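Local coordinates for RctB replication initiator protein (PDB 5UBE) that initiates replication of the second chromosome of Vibrio cholerae, probably by binding origin DNA, this N-terminal domain being of the helix-turn-helix class, at residues W30-Y34 with F114-L120. Numbering follows the deposited sequence.
Sequences WIEQY and FINPNQL
In this helix-turn-helix domain, the 30-34 part of helix 26-34 packs on the C-terminal end of the fold, where strand 108-114 of the beta sheet runs out into the short helix 117-120. Trp30 points at that exit, and Tyr34, one helical turn on, brings the end of its ring to it. One face of the Trp30 indole is laid over Asn116 and Pro117, wide enough to take a CH-pi contact from each. Asn116 CA stands 3.6 Å from the centroid of the six-membered ring, only 4° off its normal. Pro117 CD lies 3.5 Å from that of the five-membered ring. Proline suits this place, since its ring offers polarised CH groups to the indole while its fixed phi fits the first turn of a helix. Phe114 continues the apolar surface, its CB touching Trp30 CZ3; its own ring meets Phe94 and packs on Leu48 of helix 42-55. Tyr34 supplies an apolar ring with a donor at its far end. With CG anti to its carbonyl carbon (chi1 -72°), the phenol reaches between Phe114 and Leu120, and OH donates to Ile115 O at 2.6 Å, the donor tilted 32° from the carbonyl plane. The bond gives the hydroxyl of this buried tyrosine a partner and links helix 26-34 to the chain before helix 117-120, while Leu120 CD1 packs 3.6 Å from Tyr34 CE1. Asn116 suits the N-cap of helix 117-120 because its side-chain carbonyl can accept from a first-turn N-H: OD1 takes Asn118 N at 2.9 Å, and ND2 comes to 3.4 Å from Trp30 CZ2.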
loop_
_atom_site.group_PDB
_atom_site.type_symbol
_atom_site.label_atom_id
_atom_site.label_comp_id
_atom_site.label_asym_id
_atom_site.label_seq_id
_atom_site.Cartn_x
_atom_site.Cartn_y
_atom_site.Cartn_z
ATOM N N TRP A 30 13.797 -1.212 -1.914
ATOM C CA TRP A 30 13.525 -1.680 -0.558
ATOM C C TRP A 30 12.869 -3.051 -0.565
ATOM O O TRP A 30 13.106 -3.867 0.337
ATOM C CB TRP A 30 12.617 -0.688 0.168
ATOM C CG TRP A 30 13.197 0.674 0.356
ATOM C CD1 TRP A 30 14.486 1.069 0.095
ATOM C CD2 TRP A 30 12.522 1.825 0.884
ATOM N NE1 TRP A 30 14.639 2.396 0.408
ATOM C CE2 TRP A 30 13.456 2.883 0.902
ATOM C CE3 TRP A 30 11.219 2.066 1.334
ATOM C CZ2 TRP A 30 13.126 4.169 1.345
ATOM C CZ3 TRP A 30 10.896 3.344 1.786
ATOM C CH2 TRP A 30 11.846 4.379 1.783
ATOM N N ILE A 31 12.014 -3.304 -1.556
ATOM C CA ILE A 31 11.207 -4.526 -1.577
ATOM C C ILE A 31 12.100 -5.754 -1.686
ATOM O O ILE A 31 11.864 -6.770 -1.021
ATOM C CB ILE A 31 10.172 -4.456 -2.721
ATOM C CG1 ILE A 31 9.035 -3.509 -2.341
ATOM C CG2 ILE A 31 9.632 -5.848 -3.084
ATOM C CD1 ILE A 31 8.091 -3.148 -3.516
ATOM N N GLU A 32 13.140 -5.682 -2.520
ATOM C CA GLU A 32 14.131 -6.753 -2.536
ATOM C C GLU A 32 14.882 -6.840 -1.216
ATOM O O GLU A 32 15.266 -7.935 -0.793
ATOM C CB GLU A 32 15.108 -6.554 -3.696
ATOM C CG GLU A 32 14.396 -6.491 -5.061
ATOM C CD GLU A 32 15.340 -6.570 -6.252
ATOM O OE1 GLU A 32 16.526 -6.192 -6.110
ATOM O OE2 GLU A 32 14.884 -7.014 -7.331
ATOM N N GLN A 33 15.091 -5.708 -0.541
ATOM C CA GLN A 33 15.791 -5.760 0.738
ATOM C C GLN A 33 14.908 -6.284 1.862
ATOM O O GLN A 33 15.425 -6.908 2.794
ATOM C CB GLN A 33 16.339 -4.383 1.112
ATOM C CG GLN A 33 17.505 -3.935 0.258
ATOM C CD GLN A 33 17.988 -2.561 0.654
ATOM O OE1 GLN A 33 17.228 -1.603 0.611
ATOM N NE2 GLN A 33 19.248 -2.461 1.076
ATOM N N TYR A 34 13.587 -6.055 1.793
ATOM C CA TYR A 34 12.687 -6.552 2.837
ATOM C C TYR A 34 12.780 -8.064 2.991
ATOM O O TYR A 34 12.520 -8.601 4.076
ATOM C CB TYR A 34 11.237 -6.190 2.514
ATOM C CG TYR A 34 10.840 -4.741 2.648
ATOM C CD1 TYR A 34 11.435 -3.904 3.583
ATOM C CD2 TYR A 34 9.829 -4.216 1.839
ATOM C CE1 TYR A 34 11.043 -2.579 3.698
ATOM C CE2 TYR A 34 9.435 -2.904 1.947
ATOM C CZ TYR A 34 10.035 -2.093 2.880
ATOM O OH TYR A 34 9.611 -0.788 2.963
ATOM N N PHE A 114 5.713 3.100 2.617
ATOM C CA PHE A 114 6.818 2.177 2.802
ATOM C C PHE A 114 7.809 2.769 3.790
ATOM O O PHE A 114 8.011 3.985 3.836
ATOM C CB PHE A 114 7.494 1.884 1.463
ATOM C CG PHE A 114 6.714 0.914 0.582
ATOM C CD1 PHE A 114 6.771 -0.460 0.819
ATOM C CD2 PHE A 114 5.933 1.376 -0.473
ATOM C CE1 PHE A 114 6.075 -1.346 0.012
ATOM C CE2 PHE A 114 5.213 0.484 -1.287
ATOM C CZ PHE A 114 5.289 -0.879 -1.040
ATOM N N ILE A 115 8.390 1.907 4.618
ATOM C CA ILE A 115 9.363 2.304 5.627
ATOM C C ILE A 115 10.733 1.834 5.164
ATOM O O ILE A 115 10.894 0.688 4.729
ATOM C CB ILE A 115 9.013 1.728 7.016
ATOM C CG1 ILE A 115 7.569 2.066 7.390
ATOM C CG2 ILE A 115 9.945 2.301 8.077
ATOM C CD1 ILE A 115 7.183 1.669 8.794
ATOM N N ASN A 116 11.708 2.727 5.233
ATOM C CA ASN A 116 13.064 2.412 4.809
ATOM C C ASN A 116 13.593 1.220 5.597
ATOM O O ASN A 116 13.472 1.197 6.830
ATOM C CB ASN A 116 13.956 3.641 5.018
ATOM C CG ASN A 116 15.285 3.530 4.306
ATOM O OD1 ASN A 116 15.989 2.526 4.429
ATOM N ND2 ASN A 116 15.637 4.563 3.550
ATOM N N PRO A 117 14.173 0.213 4.945
ATOM C CA PRO A 117 14.753 -0.906 5.702
ATOM C C PRO A 117 15.791 -0.472 6.731
ATOM O O PRO A 117 15.891 -1.099 7.794
ATOM C CB PRO A 117 15.374 -1.788 4.610
ATOM C CG PRO A 117 14.611 -1.430 3.351
ATOM C CD PRO A 117 14.331 0.045 3.490
ATOM N N ASN A 118 16.563 0.586 6.455
ATOM C CA ASN A 118 17.499 1.089 7.461
ATOM C C ASN A 118 16.769 1.530 8.720
ATOM O O ASN A 118 17.297 1.383 9.830
ATOM C CB ASN A 118 18.316 2.251 6.904
ATOM C CG ASN A 118 19.121 1.864 5.685
ATOM O OD1 ASN A 118 19.609 0.738 5.582
ATOM N ND2 ASN A 118 19.269 2.801 4.750
ATOM N N GLN A 119 15.557 2.069 8.565
ATOM C CA GLN A 119 14.719 2.408 9.710
ATOM C C GLN A 119 14.134 1.166 10.373
ATOM O O GLN A 119 14.044 1.102 11.606
ATOM C CB GLN A 119 13.596 3.345 9.264
ATOM C CG GLN A 119 12.766 3.911 10.397
ATOM C CD GLN A 119 13.468 5.043 11.127
ATOM O OE1 GLN A 119 14.596 5.419 10.788
ATOM N NE2 GLN A 119 12.801 5.597 12.135
ATOM N N LEU A 120 13.710 0.182 9.571
ATOM C CA LEU A 120 13.110 -1.037 10.119
ATOM C C LEU A 120 14.010 -1.679 11.158
ATOM O O LEU A 120 13.549 -2.103 12.227
ATOM C CB LEU A 120 12.843 -2.051 9.010
ATOM C CG LEU A 120 11.858 -1.678 7.920
ATOM C CD1 LEU A 120 11.308 -2.946 7.294
ATOM C CD2 LEU A 120 10.783 -0.896 8.577
#